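Local structure of hydrolase, isochorismatase family (Pseudomonas putida KT2440, 4H17) at residues T139-A144 with N186-A191; R54-A59 with I66-H71. The protein probably catalyses a hydrolytic reaction as a member of the isochorismatase family, which has a Rossmann-like fold. All coordinates share one frame; numbering follows the deposited sequence.

Contact 1 (T139-A144 with N186-A191); sequences TTVRRA and NFACVA. With SO4 (sulfate ion), chain D; SO4 (sulfate ion), chain I.
One face of the F187 ring carries the side chain of R142, whose CG stands 3.8 Å above the ring plane and is shifted toward the rim. Farther along the same side chain the guanidinium makes a cation-pi contact, with CZ 4.5 Å from the ring centroid and 24° off its normal, while F187 CD2 lies over one guanidinium face. The two planes are 42° apart, so the groups are tilted rather than stacked flat, and R142 NH1 dips to 3.5 Å from F187 CZ. An extended run from CG to NE lays the arginine across the ring. Beside it, V141 CG1, anti to the backbone N (chi1 167°), reaches 3.5 Å from F187 O and 4.0 Å from A188 CB. On another side of the helix, R143 presents its guanidinium edge to two sulfates, probably from the crystallisation liquor: NE donates to O2 of one at 2.8 Å, NH1 to O2 of the other at 2.9 Å, and NH2, between them, to both. A leucine in place of R143 would probably leave both sulfates without these donors and D146 without its salt-bridge mate. The buried R142 charge is probably offset by E179, which forms a salt bridge with NH2; NH1 is hydrogen-bonded to T139 OG1 of the second subunit, so the same arginine that lies over F187 also bonds across the subunit interface.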
loop_
_atom_site.group_PDB
_atom_site.type_symbol
_atom_site.label_atom_id
_atom_site.label_comp_id
_atom_site.label_asym_id
_atom_site.label_seq_id
_atom_site.Cartn_x
_atom_site.Cartn_y
_atom_site.Cartn_z
ATOM N N THR A 139 -1.385 -1.765 -4.105
ATOM C CA THR A 139 -2.674 -1.137 -3.816
ATOM C C THR A 139 -3.819 -2.123 -4.024
ATOM O O THR A 139 -4.714 -2.229 -3.179
ATOM C CB THR A 139 -2.894 0.090 -4.653
ATOM O OG1 THR A 139 -1.799 0.971 -4.492
ATOM C CG2 THR A 139 -4.196 0.770 -4.268
ATOM N N THR A 140 -3.767 -2.885 -5.124
ATOM C CA THR A 140 -4.841 -3.821 -5.441
ATOM C C THR A 140 -4.910 -4.982 -4.430
ATOM O O THR A 140 -5.982 -5.334 -3.996
ATOM C CB THR A 140 -4.732 -4.281 -6.912
ATOM O OG1 THR A 140 -4.897 -3.125 -7.753
ATOM C CG2 THR A 140 -5.784 -5.313 -7.202
ATOM N N VAL A 141 -3.747 -5.455 -4.007
ATOM C CA VAL A 141 -3.671 -6.542 -3.044
ATOM C C VAL A 141 -4.234 -6.033 -1.737
ATOM O O VAL A 141 -4.986 -6.725 -1.062
ATOM C CB VAL A 141 -2.224 -7.028 -2.896
ATOM C CG1 VAL A 141 -2.030 -7.947 -1.691
ATOM C CG2 VAL A 141 -1.811 -7.775 -4.166
ATOM N N ARG A 142 -3.850 -4.829 -1.352
ATOM C CA ARG A 142 -4.386 -4.268 -0.098
ATOM C C ARG A 142 -5.915 -4.153 -0.147
ATOM O O ARG A 142 -6.594 -4.550 0.803
ATOM C CB ARG A 142 -3.767 -2.905 0.202
ATOM C CG ARG A 142 -2.245 -2.948 0.499
ATOM C CD ARG A 142 -1.605 -1.578 0.480
ATOM N NE ARG A 142 -0.141 -1.605 0.643
ATOM C CZ ARG A 142 0.491 -1.459 1.808
ATOM N NH1 ARG A 142 -0.176 -1.238 2.923
ATOM N NH2 ARG A 142 1.830 -1.496 1.847
ATOM N N ARG A 143 -6.444 -3.653 -1.253
ATOM C CA ARG A 143 -7.885 -3.510 -1.393
ATOM C C ARG A 143 -8.617 -4.862 -1.340
ATOM O O ARG A 143 -9.712 -4.984 -0.773
ATOM C CB ARG A 143 -8.241 -2.730 -2.659
ATOM C CG ARG A 143 -9.714 -2.337 -2.730
ATOM C CD ARG A 143 -10.158 -1.537 -1.541
ATOM N NE ARG A 143 -11.535 -1.086 -1.691
ATOM C CZ ARG A 143 -12.340 -0.831 -0.666
ATOM N NH1 ARG A 143 -11.877 -0.956 0.566
ATOM N NH2 ARG A 143 -13.607 -0.426 -0.878
ATOM N N ALA A 144 -8.025 -5.865 -1.941
ATOM C CA ALA A 144 -8.583 -7.200 -1.939
ATOM C C ALA A 144 -8.729 -7.717 -0.518
ATOM O O ALA A 144 -9.686 -8.444 -0.256
ATOM C CB ALA A 144 -7.718 -8.148 -2.750
ATOM N N ASN A 186 1.351 -8.721 6.232
ATOM C CA ASN A 186 -0.051 -8.454 6.544
ATOM C C ASN A 186 -1.038 -8.374 5.344
ATOM O O ASN A 186 -2.207 -8.007 5.539
ATOM C CB ASN A 186 -0.108 -7.122 7.297
ATOM C CG ASN A 186 -1.310 -6.999 8.214
ATOM O OD1 ASN A 186 -1.805 -7.982 8.743
ATOM N ND2 ASN A 186 -1.748 -5.768 8.426
ATOM N N PHE A 187 -0.568 -8.654 4.125
ATOM C CA PHE A 187 -1.436 -8.452 2.967
ATOM C C PHE A 187 -1.502 -9.621 1.991
ATOM O O PHE A 187 -2.499 -9.745 1.272
ATOM C CB PHE A 187 -1.066 -7.171 2.276
ATOM C CG PHE A 187 -1.204 -5.964 3.163
ATOM C CD1 PHE A 187 -2.446 -5.422 3.383
ATOM C CD2 PHE A 187 -0.109 -5.440 3.816
ATOM C CE1 PHE A 187 -2.592 -4.338 4.228
ATOM C CE2 PHE A 187 -0.243 -4.339 4.656
ATOM C CZ PHE A 187 -1.501 -3.804 4.852
ATOM N N ALA A 188 -0.500 -10.492 1.962
ATOM C CA ALA A 188 -0.527 -11.624 1.020
ATOM C C ALA A 188 0.428 -12.694 1.432
ATOM O O ALA A 188 1.367 -12.427 2.167
ATOM C CB ALA A 188 -0.135 -11.154 -0.375
ATOM N N CYS A 189 0.180 -13.920 0.984
ATOM C CA CYS A 189 1.258 -14.923 0.875
ATOM C C CYS A 189 2.133 -14.473 -0.247
ATOM O O CYS A 189 1.632 -14.039 -1.291
ATOM C CB CYS A 189 0.682 -16.300 0.589
ATOM S SG CYS A 189 -0.102 -17.030 2.040
ATOM N N VAL A 190 3.442 -14.560 -0.065
ATOM C CA VAL A 190 4.368 -14.220 -1.141
ATOM C C VAL A 190 5.081 -15.496 -1.505
ATOM O O VAL A 190 5.621 -16.192 -0.620
ATOM C CB VAL A 190 5.331 -13.101 -0.703
ATOM C CG1 VAL A 190 6.356 -12.780 -1.769
ATOM C CG2 VAL A 190 4.547 -11.825 -0.324
ATOM N N ALA A 191 5.104 -15.810 -2.807
ATOM C CA ALA A 191 5.614 -17.105 -3.288
ATOM C C ALA A 191 6.264 -16.947 -4.652
ATOM O O ALA A 191 5.896 -16.040 -5.394
ATOM C CB ALA A 191 4.496 -18.100 -3.369
HETATM S S SO4 D . -13.520 0.335 -4.604
HETATM O O1 SO4 D . -13.219 1.745 -4.899
HETATM O O2 SO4 D . -12.245 -0.300 -4.307
HETATM O O3 SO4 D . -14.117 -0.273 -5.805
HETATM O O4 SO4 D . -14.436 0.257 -3.415
HETATM S S SO4 I . -13.801 1.595 2.145
HETATM O O1 SO4 I . -14.704 1.669 0.958
HETATM O O2 SO4 I . -13.638 0.175 2.569
HETATM O O3 SO4 I . -14.517 2.226 3.304
HETATM O O4 SO4 I . -12.507 2.294 1.972
#

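Contact 2 (R54-A59 with I66-H71); sequences RLLDAA and IIHVRH. With SO4 (sulfate ion), chain E; SO4 (sulfate ion), chain C.
L56 reaches from the helix across the side chains of I66 and H68, using one methyl for both: CD2 is 3.9 Å from I66 CG2 and 4.0 Å from H68 CE1. L56 and I66 cross at about a right angle, whereas the imidazole meets the methyl obliquely. I66 splits its branches between two helix residues. With CG1 beside the backbone N (chi1 -59°), its CD1 runs to A59 CB at 3.8 Å, leaving CG2 for L56. The H68 ring is held by E98, to which NE2 is hydrogen-bonded. L56 and A59 also rest on I28 and L26 of the adjacent strand 24-29. At the far end of the strand, H71 has an oxygen of a sulfate, again probably from the crystallisation liquor, at either ring nitrogen: ND1 donates to O4 of sulfate E at 2.8 Å and NE2 to O1 of sulfate C at 2.7 Å, the latter bond bent to 133°. F79 stacks on this ring. The axes of segments 54-59 and 66-71 approach to 10.6 Å and run roughly antiparallel, at 147°, as expected of the beta-alpha-beta crossover formed by strand 24-29, helix 45-61 and strand 66-71 in a Rossmann-like fold.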
loop_
_atom_site.group_PDB
_atom_site.type_symbol
_atom_site.label_atom_id
_atom_site.label_comp_id
_atom_site.label_asym_id
_atom_site.label_seq_id
_atom_site.Cartn_x
_atom_site.Cartn_y
_atom_site.Cartn_z
ATOM N N ARG A 54 4.712 -18.229 -17.763
ATOM C CA ARG A 54 4.593 -19.550 -17.134
ATOM C C ARG A 54 3.282 -19.682 -16.373
ATOM O O ARG A 54 2.632 -20.733 -16.457
ATOM C CB ARG A 54 5.771 -19.855 -16.214
ATOM C CG ARG A 54 7.075 -19.969 -16.959
ATOM C CD ARG A 54 8.256 -20.258 -16.048
ATOM N NE ARG A 54 9.464 -20.394 -16.866
ATOM C CZ ARG A 54 10.501 -19.551 -16.895
ATOM N NH1 ARG A 54 10.558 -18.473 -16.117
ATOM N NH2 ARG A 54 11.533 -19.805 -17.684
ATOM N N LEU A 55 2.889 -18.640 -15.642
ATOM C CA LEU A 55 1.650 -18.690 -14.889
ATOM C C LEU A 55 0.486 -18.762 -15.841
ATOM O O LEU A 55 -0.437 -19.547 -15.628
ATOM C CB LEU A 55 1.491 -17.461 -13.996
ATOM C CG LEU A 55 2.451 -17.342 -12.796
ATOM C CD1 LEU A 55 2.404 -15.935 -12.233
ATOM C CD2 LEU A 55 2.130 -18.396 -11.739
ATOM N N LEU A 56 0.522 -17.964 -16.901
ATOM C CA LEU A 56 -0.549 -18.010 -17.902
ATOM C C LEU A 56 -0.696 -19.367 -18.552
ATOM O O LEU A 56 -1.804 -19.892 -18.719
ATOM C CB LEU A 56 -0.269 -17.021 -19.017
ATOM C CG LEU A 56 -0.724 -15.615 -18.804
ATOM C CD1 LEU A 56 -0.215 -14.802 -19.977
ATOM C CD2 LEU A 56 -2.261 -15.587 -18.751
ATOM N N ASP A 57 0.437 -19.950 -18.918
ATOM C CA ASP A 57 0.458 -21.273 -19.518
ATOM C C ASP A 57 -0.231 -22.257 -18.598
ATOM O O ASP A 57 -1.100 -23.003 -19.040
ATOM C CB ASP A 57 1.900 -21.699 -19.809
ATOM C CG ASP A 57 1.995 -23.066 -20.476
ATOM O OD1 ASP A 57 1.293 -23.296 -21.482
ATOM O OD2 ASP A 57 2.781 -23.906 -19.981
ATOM N N ALA A 58 0.190 -22.278 -17.324
ATOM C CA ALA A 58 -0.346 -23.195 -16.304
ATOM C C ALA A 58 -1.821 -22.988 -16.030
ATOM O O ALA A 58 -2.554 -23.947 -15.912
ATOM C CB ALA A 58 0.466 -23.132 -15.019
ATOM N N ALA A 59 -2.240 -21.736 -15.907
ATOM C CA ALA A 59 -3.636 -21.426 -15.743
ATOM C C ALA A 59 -4.503 -21.876 -16.911
ATOM O O ALA A 59 -5.611 -22.364 -16.708
ATOM C CB ALA A 59 -3.811 -19.930 -15.512
ATOM N N ILE A 66 -8.898 -16.236 -15.592
ATOM C CA ILE A 66 -7.773 -15.361 -15.754
ATOM C C ILE A 66 -8.271 -13.953 -16.037
ATOM O O ILE A 66 -9.093 -13.737 -16.946
ATOM C CB ILE A 66 -6.881 -15.802 -16.939
ATOM C CG1 ILE A 66 -6.371 -17.238 -16.724
ATOM C CG2 ILE A 66 -5.756 -14.806 -17.191
ATOM C CD1 ILE A 66 -5.805 -17.895 -17.972
ATOM N N ILE A 67 -7.760 -13.018 -15.259
ATOM C CA ILE A 67 -8.147 -11.584 -15.348
ATOM C C ILE A 67 -6.928 -10.742 -15.676
ATOM O O ILE A 67 -5.901 -10.797 -14.982
ATOM C CB ILE A 67 -8.719 -11.086 -14.040
ATOM C CG1 ILE A 67 -9.986 -11.859 -13.695
ATOM C CG2 ILE A 67 -8.904 -9.580 -14.128
ATOM C CD1 ILE A 67 -10.516 -11.638 -12.285
ATOM N N HIS A 68 -6.986 -10.040 -16.796
ATOM C CA HIS A 68 -5.954 -9.107 -17.206
ATOM C C HIS A 68 -6.424 -7.674 -16.918
ATOM O O HIS A 68 -7.517 -7.258 -17.348
ATOM C CB HIS A 68 -5.690 -9.214 -18.709
ATOM C CG HIS A 68 -5.426 -10.599 -19.204
ATOM N ND1 HIS A 68 -4.150 -11.050 -19.465
ATOM C CD2 HIS A 68 -6.255 -11.617 -19.516
ATOM C CE1 HIS A 68 -4.210 -12.299 -19.896
ATOM N NE2 HIS A 68 -5.477 -12.661 -19.953
ATOM N N VAL A 69 -5.586 -6.927 -16.231
ATOM C CA VAL A 69 -5.829 -5.527 -15.931
ATOM C C VAL A 69 -4.862 -4.652 -16.737
ATOM O O VAL A 69 -3.680 -4.971 -16.779
ATOM C CB VAL A 69 -5.646 -5.292 -14.413
ATOM C CG1 VAL A 69 -5.801 -3.837 -14.081
ATOM C CG2 VAL A 69 -6.607 -6.151 -13.585
ATOM N N ARG A 70 -5.334 -3.540 -17.307
ATOM C CA ARG A 70 -4.483 -2.546 -17.917
ATOM C C ARG A 70 -4.909 -1.152 -17.516
ATOM O O ARG A 70 -6.072 -0.915 -17.158
ATOM C CB ARG A 70 -4.583 -2.593 -19.457
ATOM C CG ARG A 70 -3.882 -3.758 -20.106
ATOM C CD ARG A 70 -3.785 -3.551 -21.610
ATOM N NE ARG A 70 -5.094 -3.647 -22.289
ATOM C CZ ARG A 70 -5.239 -3.710 -23.630
ATOM N NH1 ARG A 70 -4.209 -3.601 -24.442
ATOM N NH2 ARG A 70 -6.455 -3.852 -24.153
ATOM N N HIS A 71 -3.972 -0.224 -17.645
ATOM C CA HIS A 71 -4.261 1.193 -17.522
ATOM C C HIS A 71 -5.201 1.658 -18.615
ATOM O O HIS A 71 -5.066 1.254 -19.791
ATOM C CB HIS A 71 -3.008 2.015 -17.632
ATOM C CG HIS A 71 -2.127 1.976 -16.437
ATOM N ND1 HIS A 71 -1.642 3.108 -15.827
ATOM C CD2 HIS A 71 -1.616 0.932 -15.761
ATOM C CE1 HIS A 71 -0.906 2.764 -14.791
ATOM N NE2 HIS A 71 -0.833 1.446 -14.760
HETATM S S SO4 E . -3.446 6.002 -16.383
HETATM O O1 SO4 E . -2.990 6.107 -14.948
HETATM O O2 SO4 E . -3.601 7.414 -16.861
HETATM O O3 SO4 E . -4.566 5.140 -16.559
HETATM O O4 SO4 E . -2.243 5.505 -17.099
HETATM S S SO4 C . 1.526 1.482 -11.731
HETATM O O1 SO4 C . 0.194 1.175 -12.296
HETATM O O2 SO4 C . 1.908 0.510 -10.738
HETATM O O3 SO4 C . 1.420 2.795 -11.050
HETATM O O4 SO4 C . 2.554 1.665 -12.771
#

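Contact 2 closes before contact 1 opens along the chain, and both belong to the isochorismatase domain. Their centres lie about 17 Å apart on opposite sides of the chain's centre, with nearest atoms about 6 Å apart and no direct touch. What unites them is the six-stranded parallel sheet. Contact 2 sets helix 45-61 against strand 66-71, next to the outermost strand 99-103, while contact 1 sets helix 133-146 against the approach to strand 189-191 at the other margin. Contact 1 lies at the subunit interface, whereas no residue of the second subunit touches the segments of contact 2.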